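Local coordinates for protein beta-2-microglobulin (Danio rerio, PDB 4M9O) that serves as the immunoglobulin-like light component of the class I major histocompatibility complex, which presents peptide antigens to the immune system, at residues K8-S13 with I26-S31; I37-L42 with L66-A71. One frame throughout, in Å; residues are numbered along the deposited sequence.

Interaction 1: K8-S13 with I26-S31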
loop_
_atom_site.group_PDB
_atom_site.type_symbol
_atom_site.label_atom_id
_atom_site.label_comp_id
_atom_site.label_asym_id
_atom_site.label_seq_id
_atom_site.Cartn_x
_atom_site.Cartn_y
_atom_site.Cartn_z
ATOM N N LYS A 8 -8.024 7.257 -0.390
ATOM C CA LYS A 8 -7.545 7.277 0.974
ATOM C C LYS A 8 -6.601 6.099 1.070
ATOM O O LYS A 8 -6.971 5.024 0.785
ATOM C CB LYS A 8 -8.671 7.130 1.990
ATOM C CG LYS A 8 -9.760 8.120 1.872
ATOM C CD LYS A 8 -10.889 7.817 2.751
ATOM C CE LYS A 8 -11.825 9.003 2.974
ATOM N NZ LYS A 8 -11.350 10.345 2.572
ATOM N N VAL A 9 -5.374 6.351 1.464
ATOM C CA VAL A 9 -4.327 5.361 1.510
ATOM C C VAL A 9 -3.707 5.198 2.879
ATOM O O VAL A 9 -3.412 6.157 3.535
ATOM C CB VAL A 9 -3.193 5.720 0.551
ATOM C CG1 VAL A 9 -2.138 4.705 0.536
ATOM C CG2 VAL A 9 -3.688 6.001 -0.803
ATOM N N HIS A 10 -3.539 3.952 3.272
ATOM C CA HIS A 10 -2.879 3.568 4.483
ATOM C C HIS A 10 -1.808 2.503 4.265
ATOM O O HIS A 10 -2.048 1.530 3.648
ATOM C CB HIS A 10 -3.896 3.085 5.492
ATOM C CG HIS A 10 -5.036 4.021 5.710
ATOM N ND1 HIS A 10 -5.016 4.980 6.678
ATOM C CD2 HIS A 10 -6.208 4.165 5.066
ATOM C CE1 HIS A 10 -6.127 5.670 6.634
ATOM N NE2 HIS A 10 -6.877 5.183 5.678
ATOM N N VAL A 11 -0.626 2.738 4.789
ATOM C CA VAL A 11 0.454 1.762 4.832
ATOM C C VAL A 11 0.735 1.299 6.266
ATOM O O VAL A 11 0.890 2.089 7.132
ATOM C CB VAL A 11 1.711 2.273 4.187
ATOM C CG1 VAL A 11 2.634 1.179 3.879
ATOM C CG2 VAL A 11 1.405 3.012 2.999
ATOM N N TYR A 12 0.752 0.004 6.480
ATOM C CA TYR A 12 0.842 -0.584 7.774
ATOM C C TYR A 12 1.357 -1.997 7.718
ATOM O O TYR A 12 1.233 -2.649 6.744
ATOM C CB TYR A 12 -0.510 -0.531 8.512
ATOM C CG TYR A 12 -1.670 -1.088 7.768
ATOM C CD1 TYR A 12 -2.451 -0.287 6.998
ATOM C CD2 TYR A 12 -1.978 -2.419 7.829
ATOM C CE1 TYR A 12 -3.487 -0.765 6.325
ATOM C CE2 TYR A 12 -3.048 -2.926 7.131
ATOM C CZ TYR A 12 -3.792 -2.087 6.365
ATOM O OH TYR A 12 -4.847 -2.534 5.684
ATOM N N SER A 13 1.918 -2.451 8.814
ATOM C CA SER A 13 2.262 -3.835 8.993
ATOM C C SER A 13 1.171 -4.602 9.729
ATOM O O SER A 13 0.443 -4.052 10.484
ATOM C CB SER A 13 3.605 -4.039 9.687
ATOM O OG SER A 13 3.644 -3.451 10.932
ATOM N N ILE A 26 1.514 -4.023 4.235
ATOM C CA ILE A 26 0.208 -3.804 3.625
ATOM C C ILE A 26 -0.083 -2.377 3.189
ATOM O O ILE A 26 0.147 -1.484 3.919
ATOM C CB ILE A 26 -0.913 -4.261 4.574
ATOM C CG1 ILE A 26 -0.636 -5.648 5.114
ATOM C CG2 ILE A 26 -2.239 -4.176 3.929
ATOM C CD1 ILE A 26 -1.196 -5.933 6.427
ATOM N N CYS A 27 -0.603 -2.193 1.991
ATOM C CA CYS A 27 -1.070 -0.915 1.503
ATOM C C CYS A 27 -2.516 -1.032 1.119
ATOM O O CYS A 27 -2.839 -1.740 0.257
ATOM C CB CYS A 27 -0.284 -0.439 0.298
ATOM S SG CYS A 27 -0.663 1.192 -0.348
ATOM N N TYR A 28 -3.362 -0.295 1.777
ATOM C CA TYR A 28 -4.789 -0.333 1.577
ATOM C C TYR A 28 -5.281 0.962 0.995
ATOM O O TYR A 28 -5.019 2.005 1.509
ATOM C CB TYR A 28 -5.493 -0.635 2.872
ATOM C CG TYR A 28 -6.987 -0.610 2.832
ATOM C CD1 TYR A 28 -7.691 -1.652 2.327
ATOM C CD2 TYR A 28 -7.693 0.438 3.379
ATOM C CE1 TYR A 28 -9.027 -1.643 2.329
ATOM C CE2 TYR A 28 -9.030 0.454 3.372
ATOM C CZ TYR A 28 -9.694 -0.592 2.850
ATOM O OH TYR A 28 -11.005 -0.632 2.820
ATOM N N VAL A 29 -5.984 0.850 -0.113
ATOM C CA VAL A 29 -6.469 1.973 -0.849
ATOM C C VAL A 29 -7.981 1.941 -1.025
ATOM O O VAL A 29 -8.548 0.970 -1.383
ATOM C CB VAL A 29 -5.799 2.116 -2.181
ATOM C CG1 VAL A 29 -6.268 3.331 -2.827
ATOM C CG2 VAL A 29 -4.342 2.144 -2.056
ATOM N N SER A 30 -8.602 3.051 -0.723
ATOM C CA SER A 30 -10.013 3.095 -0.618
ATOM C C SER A 30 -10.663 4.406 -1.000
ATOM O O SER A 30 -10.058 5.390 -0.971
ATOM C CB SER A 30 -10.381 2.741 0.818
ATOM O OG SER A 30 -11.743 2.702 0.969
ATOM N N SER A 31 -11.939 4.346 -1.295
ATOM C CA SER A 31 -12.819 5.479 -1.556
ATOM C C SER A 31 -12.478 6.417 -2.703
ATOM O O SER A 31 -12.677 7.567 -2.602
ATOM C CB SER A 31 -12.995 6.295 -0.292
ATOM O OG SER A 31 -13.253 5.495 0.792
#
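Ile26 packs against the phenol ring of Tyr12, and with this pair the edge strand 8-13 is fastened to strand 23-30 in an antiparallel ladder. The CG of Tyr12 stands between its own backbone N and carbonyl carbon (chi1 53°), which swings the ring back across the neighbouring strand; its CE2 comes to 3.5 Å from Ile26 CG2, while the carbonyl oxygen of Ile26 lies over one ring face. The backbones of the two residues exchange a pair of hydrogen bonds, Tyr12 N to Ile26 O at 3.0 Å and Ile26 N to Tyr12 O. At Cys27 the side chains turn to the other face of the sheet. Its SG, in disulfide linkage with Cys82 of the opposing sheet, lies 3.9 Å from Val9 CG1, and its CA points a C-H at the carbonyl oxygen of His10. Tyr28 returns to the face of Tyr12 and His10: its CB meets Tyr12 OH at 3.5 Å, and its N gives a nearly straight bond of 2.9 Å to His10 O (171°). Val29 stands beside Val9, their CG2 atoms 4.1 Å apart. Ser30 closes the ladder, its O receiving Lys8 N at 2.8 Å, and Ser31 OG, hydrogen-bonded to Gln63 NE2 of strand 63-72, lies against Lys8 CD. Six backbone bonds therefore carry the polar chemistry, while side-chain alternation divides the ladder into an inward face of valines and disulfide sulfur and an outer face where tyrosines, histidine, lysine and serine stand with the aliphatic Ile26, as befits one layer of an immunoglobulin sandwich.

Interaction 2: I37-L42 with L66-A71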
loop_
_atom_site.group_PDB
_atom_site.type_symbol
_atom_site.label_atom_id
_atom_site.label_comp_id
_atom_site.label_asym_id
_atom_site.label_seq_id
_atom_site.Cartn_x
_atom_site.Cartn_y
_atom_site.Cartn_z
ATOM N N ILE A 37 -6.961 2.604 -10.925
ATOM C CA ILE A 37 -5.928 2.878 -9.988
ATOM C C ILE A 37 -4.735 1.924 -10.144
ATOM O O ILE A 37 -4.871 0.871 -10.646
ATOM C CB ILE A 37 -6.502 2.881 -8.558
ATOM C CG1 ILE A 37 -5.685 3.772 -7.644
ATOM C CG2 ILE A 37 -6.636 1.505 -8.035
ATOM C CD1 ILE A 37 -6.384 4.258 -6.502
ATOM N N SER A 38 -3.580 2.322 -9.683
ATOM C CA SER A 38 -2.489 1.390 -9.556
ATOM C C SER A 38 -1.542 1.601 -8.393
ATOM O O SER A 38 -1.262 2.697 -8.012
ATOM C CB SER A 38 -1.781 1.192 -10.875
ATOM O OG SER A 38 -0.606 1.834 -10.949
ATOM N N ILE A 39 -1.107 0.506 -7.829
ATOM C CA ILE A 39 -0.402 0.465 -6.579
ATOM C C ILE A 39 0.872 -0.362 -6.675
ATOM O O ILE A 39 0.861 -1.411 -7.217
ATOM C CB ILE A 39 -1.252 -0.207 -5.501
ATOM C CG1 ILE A 39 -2.577 0.476 -5.315
ATOM C CG2 ILE A 39 -0.538 -0.332 -4.205
ATOM C CD1 ILE A 39 -3.456 -0.266 -4.497
ATOM N N GLU A 40 1.943 0.125 -6.090
ATOM C CA GLU A 40 3.193 -0.628 -5.959
ATOM C C GLU A 40 3.780 -0.486 -4.586
ATOM O O GLU A 40 3.624 0.510 -3.959
ATOM C CB GLU A 40 4.271 -0.239 -6.959
ATOM C CG GLU A 40 3.963 -0.417 -8.410
ATOM C CD GLU A 40 3.618 -1.821 -8.814
ATOM O OE1 GLU A 40 4.155 -2.805 -8.276
ATOM O OE2 GLU A 40 2.792 -1.939 -9.705
ATOM N N LEU A 41 4.453 -1.514 -4.131
ATOM C CA LEU A 41 5.107 -1.510 -2.848
ATOM C C LEU A 41 6.589 -1.419 -3.132
ATOM O O LEU A 41 7.076 -2.088 -3.964
ATOM C CB LEU A 41 4.779 -2.755 -2.045
ATOM C CG LEU A 41 3.421 -2.869 -1.372
ATOM C CD1 LEU A 41 3.158 -4.204 -0.734
ATOM C CD2 LEU A 41 3.294 -1.804 -0.416
ATOM N N LEU A 42 7.277 -0.542 -2.451
ATOM C CA LEU A 42 8.673 -0.296 -2.716
ATOM C C LEU A 42 9.589 -0.470 -1.534
ATOM O O LEU A 42 9.277 -0.093 -0.466
ATOM C CB LEU A 42 8.844 1.084 -3.300
ATOM C CG LEU A 42 8.315 1.300 -4.702
ATOM C CD1 LEU A 42 7.142 2.095 -4.684
ATOM C CD2 LEU A 42 9.289 1.858 -5.620
ATOM N N LEU A 66 -9.006 -1.643 -2.613
ATOM C CA LEU A 66 -7.972 -2.503 -3.059
ATOM C C LEU A 66 -6.882 -2.631 -2.008
ATOM O O LEU A 66 -6.542 -1.689 -1.391
ATOM C CB LEU A 66 -7.406 -1.894 -4.323
ATOM C CG LEU A 66 -6.662 -2.704 -5.343
ATOM C CD1 LEU A 66 -7.533 -3.745 -5.937
ATOM C CD2 LEU A 66 -6.144 -1.802 -6.431
ATOM N N THR A 67 -6.318 -3.808 -1.880
ATOM C CA THR A 67 -5.223 -4.074 -0.981
ATOM C C THR A 67 -4.015 -4.746 -1.635
ATOM O O THR A 67 -4.144 -5.705 -2.290
ATOM C CB THR A 67 -5.704 -4.921 0.197
ATOM O OG1 THR A 67 -6.687 -4.207 0.909
ATOM C CG2 THR A 67 -4.598 -5.281 1.112
ATOM N N LYS A 68 -2.848 -4.199 -1.439
ATOM C CA LYS A 68 -1.627 -4.809 -1.879
ATOM C C LYS A 68 -0.759 -5.194 -0.679
ATOM O O LYS A 68 -0.577 -4.422 0.196
ATOM C CB LYS A 68 -0.885 -3.864 -2.806
ATOM C CG LYS A 68 0.381 -4.332 -3.295
ATOM C CD LYS A 68 0.240 -4.704 -4.700
ATOM C CE LYS A 68 1.319 -4.205 -5.539
ATOM N NZ LYS A 68 1.068 -4.610 -6.876
ATOM N N SER A 69 -0.246 -6.403 -0.663
ATOM C CA SER A 69 0.567 -6.900 0.425
ATOM C C SER A 69 1.832 -7.649 0.018
ATOM O O SER A 69 1.908 -8.136 -1.048
ATOM C CB SER A 69 -0.233 -7.796 1.323
ATOM O OG SER A 69 -0.840 -8.793 0.610
ATOM N N VAL A 70 2.793 -7.696 0.903
ATOM C CA VAL A 70 4.019 -8.438 0.706
ATOM C C VAL A 70 4.694 -8.912 1.996
ATOM O O VAL A 70 4.710 -8.222 2.939
ATOM C CB VAL A 70 4.993 -7.630 -0.160
ATOM C CG1 VAL A 70 5.632 -6.574 0.586
ATOM C CG2 VAL A 70 5.977 -8.500 -0.844
ATOM N N ALA A 71 5.283 -10.085 1.992
ATOM C CA ALA A 71 6.107 -10.507 3.100
ATOM C C ALA A 71 7.373 -9.659 3.138
ATOM O O ALA A 71 7.933 -9.381 2.123
ATOM C CB ALA A 71 6.446 -11.906 2.992
#
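Lys68 NZ, reaching out of a largely apolar interface, is approached by several oxygens, each loosely. It gives a weak hydrogen bond of 3.2 Å to the backbone O of Ile39, a long salt bridge of 3.8 Å to OE1 of Glu40, and another weak bond to Gln53 OE1 outside the two strands. The lysine reaches them by a bent route: CG is anti to the backbone N (chi1 178°), but the chain then kinks at its second and third torsions, so that CE comes to 3.3 Å from Ile39 O just before the amine. Glu40 starts out pointing away from strand 63-72, and the bend at its second torsion (chi2 -59°) brings the carboxylate back to the amine, at an angle to the lysine chain. Together these oxygens probably favour a charged amine at a position where most of the lysine is buried. The methylene part of the same side chain behaves as a hydrophobic residue. Its CB meets Ile39 CG2 at 3.8 Å, and its CG lies at the same distance from Leu41 CD1. Toward one end of the contact, Leu66 CD2 is shared by two isoleucines, touching Ile37 CG2 and Ile39 CD1, each at 3.7 Å. Toward the other, Leu41 CD1 lies alongside Val70 CG1, also 3.7 Å away. The side chains thus interlock from facing backbones whose local axes stay 7.6 Å apart and run in nearly the same direction, 20° from parallel. Strand 38-43 belongs to one sheet of the sandwich, paired with strand 80-86, and strand 63-72 to the other, paired with strand 23-30; Val29 of strand 23-30 touches both Ile37 and Ile39, while Val84 meets Ile37 and Cys82 meets Ile39 from strand 80-86.

Interaction 1 is a ladder within one sheet, whereas interaction 2 packs the two sheets together, so the pair exemplifies the two kinds of contact that build a beta sandwich. Their centres are about 9 Å apart, and they come in series along the chain, strand 23-30 being followed directly by strand 38-43. Strands 23-30 and 63-72 are neighbours in one sheet, where Cys27 N and Lys68 O lie 2.9 Å apart, a probable hydrogen bond. Val29 CG2 also packs on Ile39 CD1 at 3.5 Å, across the core. The valine and cysteine face of interaction 1 and the side chains of interaction 2 thus share the interior of the C1-type immunoglobulin domain, which the Cys27-Cys82 disulfide ties across the sheets.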